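PDB 6ZZ5: SmhB from Serratia marcescens, which is the B component of the tripartite alpha-pore-forming toxin Smh, here in its soluble form, and probably helps build the membrane pore. Local coordinates for residues A191-G197 with G215-A221; Q86-S90 with F313-S317; L159-N163 with V254-S258; E291-L295 with F308-F313; A113-Q117 with W285-T289. One frame throughout, in Å; residues are numbered along the deposited sequence.

Interaction 1: A191-G197 with G215-A221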
# COMPACT_ATOMS: atom_id res chain seq x y z
N ALA A 191 -8.67 2.47 -14.36
CA ALA A 191 -8.14 3.37 -13.34
C ALA A 191 -8.58 2.87 -11.96
O ALA A 191 -9.54 2.06 -11.86
CB ALA A 191 -8.62 4.79 -13.59
N ILE A 192 -7.87 3.33 -10.95
CA ILE A 192 -8.23 3.18 -9.53
C ILE A 192 -8.88 4.50 -9.10
O ILE A 192 -8.32 5.54 -9.38
CB ILE A 192 -6.99 2.78 -8.73
CG1 ILE A 192 -6.44 1.46 -9.27
CG2 ILE A 192 -7.30 2.72 -7.24
CD1 ILE A 192 -7.35 0.32 -9.05
N VAL A 193 -10.05 4.45 -8.50
CA VAL A 193 -10.80 5.65 -8.04
C VAL A 193 -10.80 5.63 -6.51
O VAL A 193 -11.13 4.52 -5.93
CB VAL A 193 -12.25 5.61 -8.54
CG1 VAL A 193 -13.01 6.83 -8.06
CG2 VAL A 193 -12.29 5.51 -10.06
N THR A 194 -10.58 6.78 -5.88
CA THR A 194 -10.39 6.86 -4.42
C THR A 194 -11.23 8.00 -3.88
O THR A 194 -11.59 8.95 -4.62
CB THR A 194 -8.92 6.99 -3.98
OG1 THR A 194 -8.38 8.25 -4.39
CG2 THR A 194 -8.05 5.93 -4.58
N ALA A 195 -11.60 7.84 -2.61
CA ALA A 195 -12.39 8.81 -1.88
C ALA A 195 -12.08 8.66 -0.41
O ALA A 195 -11.73 7.52 0.03
CB ALA A 195 -13.85 8.63 -2.17
N ILE A 196 -12.05 9.79 0.26
CA ILE A 196 -11.78 9.87 1.72
C ILE A 196 -12.98 10.47 2.42
O ILE A 196 -13.51 11.48 1.95
CB ILE A 196 -10.49 10.68 1.90
CG1 ILE A 196 -9.29 9.85 1.41
CG2 ILE A 196 -10.32 11.10 3.36
CD1 ILE A 196 -8.09 10.68 1.03
N GLY A 197 -13.42 9.89 3.54
CA GLY A 197 -14.56 10.46 4.26
C GLY A 197 -14.63 9.91 5.68
O GLY A 197 -13.85 9.03 6.03
N GLY A 215 -10.59 6.45 6.75
CA GLY A 215 -11.91 6.46 6.09
C GLY A 215 -11.74 6.54 4.60
O GLY A 215 -11.81 7.65 4.07
N ILE A 216 -11.44 5.40 3.97
CA ILE A 216 -11.06 5.34 2.54
C ILE A 216 -11.96 4.38 1.78
O ILE A 216 -12.37 3.34 2.31
CB ILE A 216 -9.58 4.97 2.34
CG1 ILE A 216 -9.21 3.59 2.88
CG2 ILE A 216 -8.72 6.06 2.95
CD1 ILE A 216 -7.89 3.10 2.42
N ALA A 217 -12.18 4.74 0.54
CA ALA A 217 -12.78 3.86 -0.48
C ALA A 217 -11.83 3.81 -1.67
O ALA A 217 -11.25 4.87 -2.08
CB ALA A 217 -14.14 4.35 -0.87
N MET A 218 -11.64 2.60 -2.17
CA MET A 218 -10.95 2.39 -3.45
C MET A 218 -11.85 1.50 -4.31
O MET A 218 -12.34 0.43 -3.87
CB MET A 218 -9.57 1.79 -3.22
CG MET A 218 -8.71 2.56 -2.17
SD MET A 218 -7.02 2.00 -2.09
CE MET A 218 -6.34 2.54 -3.65
N MET A 219 -12.01 1.92 -5.53
CA MET A 219 -12.87 1.26 -6.51
C MET A 219 -12.12 1.25 -7.82
O MET A 219 -11.06 1.84 -7.90
CB MET A 219 -14.19 2.03 -6.58
CG MET A 219 -14.98 1.85 -5.31
SD MET A 219 -16.08 3.18 -5.01
CE MET A 219 -14.90 4.51 -4.70
N THR A 220 -12.65 0.55 -8.81
CA THR A 220 -12.09 0.46 -10.17
C THR A 220 -13.00 1.22 -11.14
O THR A 220 -14.21 1.37 -10.90
CB THR A 220 -11.92 -1.01 -10.60
OG1 THR A 220 -13.19 -1.64 -10.50
CG2 THR A 220 -10.88 -1.72 -9.77
N ALA A 221 -12.40 1.76 -12.20
CA ALA A 221 -13.12 2.35 -13.33
C ALA A 221 -12.64 1.53 -14.52
O ALA A 221 -11.40 1.27 -14.58
CB ALA A 221 -12.77 3.83 -13.46
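Strands 191-196 and 216-221 form an antiparallel hairpin, probably the counterpart of the beta-tongue of related alpha-pore-forming toxins. Their axes are 4.5 Å apart at the closest. Backbone bonds join Ala-191 to Ala-221, Val-193 to Met-219 and Ala-195 to Ala-217, two for each pair. The straightest runs from Val-193 N to Met-219 O, 2.9 Å at 173°. A single bond from Gly-197 N to Gly-215 O (2.8 Å) closes the row.

One face carries Ile-192, Thr-194, Ile-196, Ile-216, Met-218 and Thr-220. The chain of Met-218 bends at chi3 (70°), which carries its CE to Ile-192 CG2 (3.7 Å). The same CE lies 3.9 Å from Thr-194 CG2, and the Thr-194 and Met-218 side chains run side by side. Ile-196 CG1 meets Ile-216 CG2 at 4.1 Å. On the other face, Val-193 turns CG2 onto Ala-221 CB (3.8 Å). Val-193 and Met-219 share this face with the alanine pairs Ala-191/Ala-221 and Ala-195/Ala-217.

The Met-218 face lies on helix 4-30, through Thr-24, and on helix 156-184, through Ile-177 and Val-181. Helix 349-359 packs on the other face, where Val-353 meets Ala-217 and Leu-356 meets Met-219. Strand 339-340 pairs with strand 191-196, and strand 227-228 with strand 216-221.

Interaction 2: Q86-S90 with F313-S317. With EDO (1,2-ethanediol), chain I.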
# COMPACT_ATOMS: atom_id res chain seq x y z
N GLN A 86 17.47 -7.78 -20.63
CA GLN A 86 17.47 -9.24 -20.82
C GLN A 86 17.01 -9.53 -22.24
O GLN A 86 17.62 -10.39 -22.89
CB GLN A 86 16.68 -9.96 -19.75
CG GLN A 86 16.88 -11.47 -19.80
CD GLN A 86 16.06 -12.24 -18.80
OE1 GLN A 86 16.40 -12.31 -17.62
NE2 GLN A 86 14.96 -12.82 -19.28
N ASN A 87 15.98 -8.85 -22.73
CA ASN A 87 15.51 -9.07 -24.13
C ASN A 87 16.59 -8.62 -25.13
O ASN A 87 16.67 -9.19 -26.25
CB ASN A 87 14.17 -8.39 -24.43
CG ASN A 87 12.98 -9.27 -24.09
OD1 ASN A 87 13.14 -10.44 -23.68
ND2 ASN A 87 11.79 -8.67 -24.23
N LEU A 88 17.31 -7.55 -24.84
CA LEU A 88 18.42 -7.11 -25.72
C LEU A 88 19.45 -8.26 -25.85
O LEU A 88 19.76 -8.63 -26.97
CB LEU A 88 19.05 -5.85 -25.12
CG LEU A 88 20.29 -5.31 -25.84
CD1 LEU A 88 19.94 -4.86 -27.24
CD2 LEU A 88 20.85 -4.14 -25.05
N ILE A 89 19.88 -8.84 -24.74
CA ILE A 89 20.79 -10.04 -24.71
C ILE A 89 20.18 -11.15 -25.56
O ILE A 89 20.88 -11.68 -26.45
CB ILE A 89 21.02 -10.53 -23.26
CG1 ILE A 89 21.80 -9.51 -22.44
CG2 ILE A 89 21.65 -11.89 -23.18
CD1 ILE A 89 22.96 -8.93 -23.11
N SER A 90 18.89 -11.41 -25.37
CA SER A 90 18.18 -12.50 -26.01
C SER A 90 18.08 -12.29 -27.51
O SER A 90 17.94 -13.28 -28.18
CB SER A 90 16.81 -12.69 -25.43
OG SER A 90 16.88 -13.06 -24.05
N PHE A 313 18.13 -18.03 -22.95
CA PHE A 313 17.77 -16.62 -23.25
C PHE A 313 16.78 -16.56 -24.41
O PHE A 313 15.92 -15.68 -24.37
CB PHE A 313 19.03 -15.78 -23.44
CG PHE A 313 19.62 -15.37 -22.12
CD1 PHE A 313 19.14 -14.27 -21.45
CD2 PHE A 313 20.61 -16.11 -21.50
CE1 PHE A 313 19.69 -13.88 -20.23
CE2 PHE A 313 21.12 -15.76 -20.26
CZ PHE A 313 20.67 -14.64 -19.62
N LEU A 314 16.86 -17.42 -25.43
CA LEU A 314 15.79 -17.41 -26.45
C LEU A 314 14.48 -17.79 -25.79
O LEU A 314 13.55 -17.05 -25.93
CB LEU A 314 16.13 -18.33 -27.62
CG LEU A 314 17.28 -17.89 -28.52
CD1 LEU A 314 17.75 -19.02 -29.41
CD2 LEU A 314 16.88 -16.71 -29.38
N THR A 315 14.41 -18.91 -25.03
CA THR A 315 13.18 -19.34 -24.33
C THR A 315 12.67 -18.24 -23.38
O THR A 315 11.41 -17.96 -23.38
CB THR A 315 13.42 -20.71 -23.67
OG1 THR A 315 13.82 -21.53 -24.78
CG2 THR A 315 12.20 -21.28 -22.97
N ALA A 316 13.52 -17.69 -22.52
CA ALA A 316 13.10 -16.62 -21.61
C ALA A 316 12.35 -15.52 -22.40
O ALA A 316 11.20 -15.17 -22.01
CB ALA A 316 14.28 -16.01 -20.89
N SER A 317 12.93 -15.04 -23.48
CA SER A 317 12.35 -13.90 -24.26
C SER A 317 10.97 -14.28 -24.79
O SER A 317 10.08 -13.40 -24.92
CB SER A 317 13.31 -13.46 -25.37
OG SER A 317 13.33 -14.43 -26.42
C1 EDO I . 17.33 -16.02 -17.34
O1 EDO I . 16.50 -17.13 -17.01
C2 EDO I . 17.33 -15.00 -16.27
O2 EDO I . 16.03 -14.46 -16.06
O HOH W 1 9.46 -10.63 -24.27
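Ser-90 OG lies 2.8 Å from Phe-313 O and 3.0 Å from Gln-86 O. Its one proton has both carbonyls as possible acceptors, so the hydroxyl may serve either. Its OG also lies at the edge of the Phe-313 ring, in the ring plane. Ile-89 CG2 sits over one face of that ring, 4.2 Å from the centroid, in a CH-pi contact offset toward the rim. Gln-86 CG reaches the ring edge at Phe-313 CE1 (3.7 Å). The Gln-86 chain is extended, with CG anti to the backbone N (chi1 -170°), and this carries its amide past the ring to Ala-316 CB. The amide and ring planes stand 90° apart.

Further along, Ser-90 CB packs on Ser-317 CB at 3.6 Å. A water spans the helices from Asn-87 ND2 (3.0 Å) to Ser-317 O. Tyr-82 OH bonds to Gln-86 OE1, which also takes a bond from a 1,2-ethanediol hydroxyl. Trp-102, Ala-105 and Val-109 of helix 99-151 also touch Ile-89. The segment axes come within 8.9 Å, consistent with the small Ser-90 and Ser-317 at the crossing. The crossing therefore combines a buried hydroxyl lying between carbonyls of both helices with an aromatic ring held by aliphatic groups.

Interaction 3: L159-N163 with V254-S258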
# COMPACT_ATOMS: atom_id res chain seq x y z
N LEU A 159 -15.28 0.95 26.01
CA LEU A 159 -14.25 1.48 25.08
C LEU A 159 -13.43 0.32 24.50
O LEU A 159 -13.18 0.31 23.29
CB LEU A 159 -13.37 2.45 25.86
CG LEU A 159 -12.21 3.05 25.10
CD1 LEU A 159 -12.69 3.76 23.83
CD2 LEU A 159 -11.47 4.01 26.00
N GLU A 160 -13.03 -0.62 25.33
CA GLU A 160 -12.23 -1.79 24.88
C GLU A 160 -13.05 -2.65 23.91
O GLU A 160 -12.46 -3.07 22.92
CB GLU A 160 -11.75 -2.66 26.04
CG GLU A 160 -10.32 -2.35 26.38
CD GLU A 160 -9.50 -2.00 25.13
OE1 GLU A 160 -8.92 -0.88 25.09
OE2 GLU A 160 -9.48 -2.85 24.18
N GLN A 161 -14.35 -2.86 24.19
CA GLN A 161 -15.21 -3.64 23.26
C GLN A 161 -15.29 -2.89 21.90
O GLN A 161 -15.21 -3.53 20.85
CB GLN A 161 -16.59 -3.95 23.81
CG GLN A 161 -17.34 -4.93 22.90
CD GLN A 161 -16.64 -6.27 22.79
OE1 GLN A 161 -16.21 -6.83 23.80
NE2 GLN A 161 -16.44 -6.78 21.58
N LEU A 162 -15.39 -1.58 21.92
CA LEU A 162 -15.44 -0.81 20.64
C LEU A 162 -14.13 -0.98 19.88
O LEU A 162 -14.15 -1.23 18.65
CB LEU A 162 -15.70 0.66 20.93
CG LEU A 162 -15.68 1.57 19.70
CD1 LEU A 162 -16.73 1.16 18.66
CD2 LEU A 162 -15.88 3.02 20.12
N ASN A 163 -13.00 -0.83 20.57
CA ASN A 163 -11.65 -0.99 19.94
C ASN A 163 -11.51 -2.39 19.31
O ASN A 163 -11.06 -2.49 18.13
CB ASN A 163 -10.60 -0.70 21.00
CG ASN A 163 -10.42 0.78 21.27
OD1 ASN A 163 -10.95 1.62 20.55
ND2 ASN A 163 -9.67 1.12 22.31
N VAL A 254 -14.21 10.98 23.65
CA VAL A 254 -13.55 9.67 23.70
C VAL A 254 -13.71 9.01 22.33
O VAL A 254 -12.75 8.38 21.91
CB VAL A 254 -14.11 8.79 24.83
CG1 VAL A 254 -13.59 7.36 24.68
CG2 VAL A 254 -13.75 9.37 26.19
N LEU A 255 -14.91 9.01 21.78
CA LEU A 255 -15.20 8.36 20.47
C LEU A 255 -14.24 8.92 19.42
O LEU A 255 -13.68 8.15 18.66
CB LEU A 255 -16.65 8.67 20.07
CG LEU A 255 -17.57 7.53 19.61
CD1 LEU A 255 -17.24 6.22 20.30
CD2 LEU A 255 -19.04 7.88 19.90
N VAL A 256 -14.15 10.24 19.32
CA VAL A 256 -13.21 10.91 18.39
C VAL A 256 -11.79 10.43 18.68
O VAL A 256 -11.08 10.04 17.73
CB VAL A 256 -13.38 12.43 18.49
CG1 VAL A 256 -12.29 13.15 17.74
CG2 VAL A 256 -14.77 12.85 18.00
N ALA A 257 -11.34 10.43 19.94
CA ALA A 257 -9.96 10.03 20.29
C ALA A 257 -9.75 8.57 19.84
O ALA A 257 -8.65 8.26 19.30
CB ALA A 257 -9.73 10.17 21.76
N SER A 258 -10.75 7.73 20.06
CA SER A 258 -10.70 6.27 19.76
C SER A 258 -10.57 6.10 18.24
O SER A 258 -9.79 5.23 17.79
CB SER A 258 -11.95 5.57 20.23
OG SER A 258 -11.94 4.19 19.87
O HOH W 2 -8.70 3.53 19.50
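Leu-159 opens this contact between two long helices of the bundle typical of alpha-pore-forming toxins of the HBL-like family. Helices 156-184 and 252-300 run roughly parallel here, at 35°, with segment axes 11.4 Å apart. That is wide for packed helices, and side-chain ends bridge the distance. In Leu-159 a chi1 of 177° swings CG away from the backbone N, and CD1 reaches Val-254 CG1 at 3.8 Å. The two side chains meet at a slant. The same CD1 lies 4.1 Å from Ser-258 OG, so the leucine borders the serine hydroxyl. Asn-149 of helix 99-151 touches both Leu-159 and Val-254.

One turn on, Leu-162 points at helix 252-300. Its CD2 meets Leu-255 CD1 at 3.5 Å, tighter than usual van der Waals contact, and the two side chains stand nearly perpendicular. Leu-255 starts away from helix 156-184, and only its methyl end turns back to Leu-162. Its torsions are off the usual staggered values (chi1 -131°), so the modelled position may be strained. Arg-247 also packs on Leu-162.

Asn-163 ends the segment and gives the contact its direct polar bond. Gln-142 of helix 99-151 touches it. A water within hydrogen-bonding distance of Asn-163 OD1 and Ser-258 O lies beside it. Ser-258 OG donates to Asn-163 OD1 over 2.8 Å, in the plane of the amide carbonyl.

Interaction 4: E291-L295 with F308-F313. With SO4 (sulfate ion), chain D; EDO (1,2-ethanediol), chain I; EDO (1,2-ethanediol), chain J.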
# COMPACT_ATOMS: atom_id res chain seq x y z
N GLU A 291 20.56 -16.36 -9.78
CA GLU A 291 20.55 -17.12 -11.04
C GLU A 291 21.64 -16.56 -11.97
O GLU A 291 22.42 -17.37 -12.56
CB GLU A 291 19.19 -17.15 -11.71
CG GLU A 291 19.22 -18.07 -12.92
CD GLU A 291 17.96 -18.31 -13.75
OE1 GLU A 291 16.81 -18.15 -13.24
OE2 GLU A 291 18.12 -18.70 -14.94
N LEU A 292 21.68 -15.25 -12.17
CA LEU A 292 22.60 -14.67 -13.17
C LEU A 292 24.04 -14.92 -12.74
O LEU A 292 24.89 -15.17 -13.63
CB LEU A 292 22.32 -13.17 -13.29
CG LEU A 292 20.98 -12.84 -13.92
CD1 LEU A 292 20.73 -11.35 -13.77
CD2 LEU A 292 21.02 -13.21 -15.41
N GLU A 293 24.33 -14.79 -11.44
CA GLU A 293 25.69 -15.06 -10.90
C GLU A 293 26.04 -16.53 -11.12
O GLU A 293 27.17 -16.80 -11.50
CB GLU A 293 25.80 -14.69 -9.42
CG GLU A 293 25.86 -13.18 -9.23
CD GLU A 293 25.61 -12.64 -7.82
OE1 GLU A 293 25.49 -13.45 -6.91
OE2 GLU A 293 25.50 -11.39 -7.67
N THR A 294 25.10 -17.45 -10.90
CA THR A 294 25.33 -18.90 -11.11
C THR A 294 25.65 -19.18 -12.59
O THR A 294 26.60 -19.98 -12.85
CB THR A 294 24.19 -19.73 -10.55
OG1 THR A 294 24.10 -19.32 -9.19
CG2 THR A 294 24.50 -21.21 -10.55
N LEU A 295 24.90 -18.60 -13.51
CA LEU A 295 25.16 -18.76 -14.95
C LEU A 295 26.59 -18.32 -15.26
O LEU A 295 27.31 -19.05 -16.00
CB LEU A 295 24.13 -17.98 -15.77
CG LEU A 295 22.69 -18.49 -15.66
CD1 LEU A 295 21.74 -17.50 -16.29
CD2 LEU A 295 22.49 -19.86 -16.31
N PHE A 308 23.83 -23.63 -24.15
CA PHE A 308 22.90 -23.63 -23.00
C PHE A 308 22.31 -22.23 -22.87
O PHE A 308 21.11 -22.05 -22.68
CB PHE A 308 23.66 -24.03 -21.74
CG PHE A 308 22.79 -24.07 -20.53
CD1 PHE A 308 22.12 -25.24 -20.20
CD2 PHE A 308 22.68 -22.97 -19.69
CE1 PHE A 308 21.33 -25.32 -19.06
CE2 PHE A 308 21.89 -23.05 -18.55
CZ PHE A 308 21.20 -24.21 -18.24
N LEU A 309 23.16 -21.22 -22.95
CA LEU A 309 22.73 -19.81 -22.77
C LEU A 309 21.87 -19.34 -23.94
O LEU A 309 20.88 -18.63 -23.70
CB LEU A 309 23.97 -18.94 -22.60
CG LEU A 309 24.69 -19.15 -21.26
CD1 LEU A 309 26.07 -18.54 -21.33
CD2 LEU A 309 23.87 -18.56 -20.12
N ARG A 310 22.21 -19.74 -25.17
CA ARG A 310 21.30 -19.47 -26.30
C ARG A 310 19.90 -20.02 -26.00
O ARG A 310 18.94 -19.25 -26.13
CB ARG A 310 21.91 -20.00 -27.59
CG ARG A 310 23.20 -19.29 -27.95
CD ARG A 310 23.61 -19.50 -29.41
NE ARG A 310 24.34 -20.72 -29.45
CZ ARG A 310 25.67 -20.87 -29.46
NH1 ARG A 310 26.51 -19.85 -29.52
NH2 ARG A 310 26.16 -22.08 -29.44
N GLN A 311 19.81 -21.30 -25.60
CA GLN A 311 18.51 -21.97 -25.29
C GLN A 311 17.80 -21.15 -24.21
O GLN A 311 16.59 -20.84 -24.36
CB GLN A 311 18.72 -23.43 -24.83
CG GLN A 311 17.44 -24.28 -24.67
CD GLN A 311 16.52 -24.01 -23.48
OE1 GLN A 311 16.98 -23.67 -22.36
NE2 GLN A 311 15.20 -24.13 -23.70
N LEU A 312 18.51 -20.82 -23.13
CA LEU A 312 17.88 -20.23 -21.94
C LEU A 312 17.35 -18.84 -22.27
O LEU A 312 16.19 -18.53 -21.91
CB LEU A 312 18.91 -20.16 -20.83
CG LEU A 312 18.38 -19.56 -19.53
CD1 LEU A 312 17.35 -20.47 -18.92
CD2 LEU A 312 19.52 -19.34 -18.57
N PHE A 313 18.13 -18.03 -22.95
CA PHE A 313 17.77 -16.62 -23.25
C PHE A 313 16.78 -16.56 -24.41
O PHE A 313 15.92 -15.68 -24.37
CB PHE A 313 19.03 -15.78 -23.44
CG PHE A 313 19.62 -15.37 -22.12
CD1 PHE A 313 19.14 -14.27 -21.45
CD2 PHE A 313 20.61 -16.11 -21.50
CE1 PHE A 313 19.69 -13.88 -20.23
CE2 PHE A 313 21.12 -15.76 -20.26
CZ PHE A 313 20.67 -14.64 -19.62
S SO4 D . 30.01 -21.74 -29.36
O1 SO4 D . 29.63 -20.38 -29.02
O2 SO4 D . 30.66 -21.75 -30.64
O3 SO4 D . 28.84 -22.56 -29.41
O4 SO4 D . 30.89 -22.26 -28.36
C1 EDO I . 17.33 -16.02 -17.34
O1 EDO I . 16.50 -17.13 -17.01
C2 EDO I . 17.33 -15.00 -16.27
O2 EDO I . 16.03 -14.46 -16.06
C1 EDO J . 14.12 -20.67 -15.73
O1 EDO J . 12.91 -19.92 -15.69
C2 EDO J . 15.10 -20.11 -14.79
O2 EDO J . 14.99 -18.70 -14.72
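Arg-310 NH2 donates to O3 of a sulfate ion over 2.7 Å, almost straight at 176°. Arg-310 NH1 adds a longer bond to sulfate O1 (3.2 Å). The sulfate probably comes from the crystallisation liquor and lies away from the helix contact.

Leu-295 is the centre of that contact. It is a knob in a hole formed by Phe-308, Leu-309, Leu-312 and Phe-313. Its CD1 meets Leu-312 CD2 at 3.7 Å, and these two leucines reach toward each other tip to tip. Leu-295 CD2 comes to the edge of the Phe-308 ring, in plane, 3.9 Å from Phe-308 CE2. The Leu-295 and Phe-308 side chains stand at about a right angle. Leu-309 CD2 closes another side of the hole at 4.3 Å from Leu-295 CD2. Leu-292 CD2 approaches the edge of the Phe-313 ring more loosely, 4.5 Å from Phe-313 CZ.

The outstretched chain of Glu-291 (chi1 -174°) brings its carboxylate alongside Leu-312, with OE2 3.9 Å from Leu-312 CD2. The same OE2 accepts a hydrogen bond from O1 of a 1,2-ethanediol at 3.1 Å.

Helices 252-300 and 306-319 are consecutive and run nearly antiparallel, at 158°. Ile-304, between them, also touches Leu-295. Trp-102 and Leu-106 of helix 99-151 pack on Leu-309. No hydrogen bond joins the two segments. Cohesion between them is thus apolar, and the polar partners of Glu-291 and Arg-310 seen here are probably crystallisation additives.

Interaction 5: A113-Q117 with W285-T289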
# COMPACT_ATOMS: atom_id res chain seq x y z
N ALA A 113 21.38 -6.08 -12.16
CA ALA A 113 20.38 -6.73 -11.30
C ALA A 113 20.74 -6.49 -9.83
O ALA A 113 19.84 -6.26 -9.02
CB ALA A 113 20.25 -8.21 -11.59
N LYS A 114 22.00 -6.65 -9.45
CA LYS A 114 22.45 -6.44 -8.05
C LYS A 114 22.20 -4.99 -7.61
O LYS A 114 21.89 -4.78 -6.43
CB LYS A 114 23.94 -6.74 -7.89
CG LYS A 114 24.26 -8.21 -7.78
CD LYS A 114 25.72 -8.49 -7.55
CE LYS A 114 26.42 -8.94 -8.81
NZ LYS A 114 27.88 -9.05 -8.61
N GLU A 115 22.38 -4.02 -8.50
CA GLU A 115 22.12 -2.61 -8.17
C GLU A 115 20.61 -2.47 -7.93
O GLU A 115 20.21 -1.78 -6.99
CB GLU A 115 22.71 -1.75 -9.29
CG GLU A 115 22.37 -0.30 -9.26
CD GLU A 115 22.74 0.44 -10.56
OE1 GLU A 115 23.85 0.19 -11.14
OE2 GLU A 115 21.92 1.26 -11.03
N TYR A 116 19.77 -3.10 -8.74
CA TYR A 116 18.29 -2.99 -8.58
C TYR A 116 17.87 -3.71 -7.30
O TYR A 116 16.97 -3.24 -6.60
CB TYR A 116 17.56 -3.49 -9.82
CG TYR A 116 17.77 -2.67 -11.07
CD1 TYR A 116 18.09 -1.33 -10.98
CD2 TYR A 116 17.63 -3.21 -12.33
CE1 TYR A 116 18.28 -0.54 -12.10
CE2 TYR A 116 17.80 -2.43 -13.48
CZ TYR A 116 18.08 -1.08 -13.36
OH TYR A 116 18.31 -0.28 -14.45
N GLN A 117 18.50 -4.82 -6.99
CA GLN A 117 18.27 -5.56 -5.74
C GLN A 117 18.58 -4.66 -4.55
O GLN A 117 17.76 -4.63 -3.62
CB GLN A 117 19.12 -6.83 -5.68
CG GLN A 117 18.86 -7.59 -4.40
CD GLN A 117 19.60 -8.90 -4.39
OE1 GLN A 117 20.05 -9.41 -5.42
NE2 GLN A 117 19.69 -9.47 -3.20
N TRP A 285 14.24 -10.16 -6.43
CA TRP A 285 15.52 -9.69 -7.01
C TRP A 285 16.65 -10.64 -6.60
O TRP A 285 17.50 -10.91 -7.43
CB TRP A 285 15.83 -8.26 -6.58
CG TRP A 285 15.04 -7.22 -7.28
CD1 TRP A 285 14.08 -6.39 -6.75
CD2 TRP A 285 15.24 -6.78 -8.63
NE1 TRP A 285 13.64 -5.51 -7.69
CE2 TRP A 285 14.32 -5.72 -8.86
CE3 TRP A 285 16.04 -7.23 -9.68
CZ2 TRP A 285 14.24 -5.04 -10.07
CZ3 TRP A 285 15.97 -6.54 -10.88
CH2 TRP A 285 15.04 -5.50 -11.08
N ASP A 286 16.67 -11.10 -5.34
CA ASP A 286 17.74 -12.01 -4.87
C ASP A 286 17.76 -13.28 -5.75
O ASP A 286 18.87 -13.76 -6.09
CB ASP A 286 17.59 -12.38 -3.39
CG ASP A 286 18.86 -13.04 -2.88
OD1 ASP A 286 19.92 -12.39 -2.95
OD2 ASP A 286 18.78 -14.20 -2.47
N SER A 287 16.59 -13.82 -6.08
CA SER A 287 16.51 -15.09 -6.85
C SER A 287 17.05 -14.82 -8.26
O SER A 287 17.73 -15.69 -8.78
CB SER A 287 15.15 -15.71 -6.86
OG SER A 287 14.25 -14.96 -7.67
N LEU A 288 16.75 -13.66 -8.83
CA LEU A 288 17.22 -13.28 -10.17
C LEU A 288 18.74 -13.08 -10.14
O LEU A 288 19.42 -13.68 -10.97
CB LEU A 288 16.48 -12.02 -10.67
CG LEU A 288 16.96 -11.48 -12.01
CD1 LEU A 288 16.63 -12.52 -13.09
CD2 LEU A 288 16.34 -10.13 -12.30
N THR A 289 19.29 -12.29 -9.22
CA THR A 289 20.76 -12.04 -9.18
C THR A 289 21.52 -13.35 -8.92
O THR A 289 22.55 -13.58 -9.58
CB THR A 289 21.12 -10.95 -8.17
OG1 THR A 289 20.60 -11.40 -6.93
CG2 THR A 289 20.49 -9.64 -8.51
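Trp-285 presents one face of its indole to Tyr-116 CB, which lies 3.6 Å from the centroid of the six-membered ring in a CH-pi contact. The phenol ring itself is oblique to the indole, with planes at 58°. Backbone N of Gln-117 lies over the same face, toward the rim. Trp-285 has CG anti to its carbonyl carbon, which turns the indole toward helix 99-151. Its NE1 bonds to Asn-75, and Tyr-116 OH bonds to Asp-81, so helix 44-92 supplies a polar partner to each aromatic side chain.

Gln-117 uses both ends of its amide. The chain is extended and slides past Trp-285 the opposite way, with Gln-117 CB 3.7 Å from Trp-285 CB. Gln-117 OE1 accepts from Thr-289 OG1 at 2.6 Å, and Gln-117 NE2 donates a hydrogen bond to Asp-286 OD1 at 2.9 Å. The second bond is bent and meets the anti side of the carboxylate. The amide and carboxylate planes are 81° apart. With both ends held, the amide's rotation is defined.

One turn away, Ala-113 CB presses on Thr-289 CG2 at 3.4 Å, closer than usual for carbons. The segment axes approach to 9.2 Å and run antiparallel at 163°. The backbones come closest at Gln-117 and Trp-285. This is close antiparallel packing of two long helices, as in the elongated bundles of HBL-like alpha-pore-forming toxins.

Overall arrangement
Interactions 2, 4 and 5 lie toward one end of the long bundle, and interaction 3 toward the other, about 57 Å from interaction 2 between centres. Interactions 1, 3 and 5 are buried. Interactions 2 and 4 are partly buried and share Phe-313, whose ring meets Ile-89 in one and Leu-292 and Leu-295 in the other. Helix 252-300 runs through interactions 3, 4 and 5. Interactions 4 and 5 touch where Leu-292 packs on Ala-113. Chemistry follows place: backbone bonds dominate the sheet of interaction 1, single side-chain hydroxyls mark interactions 2 and 3, an amide with two partners marks interaction 5, and interaction 4 is apolar.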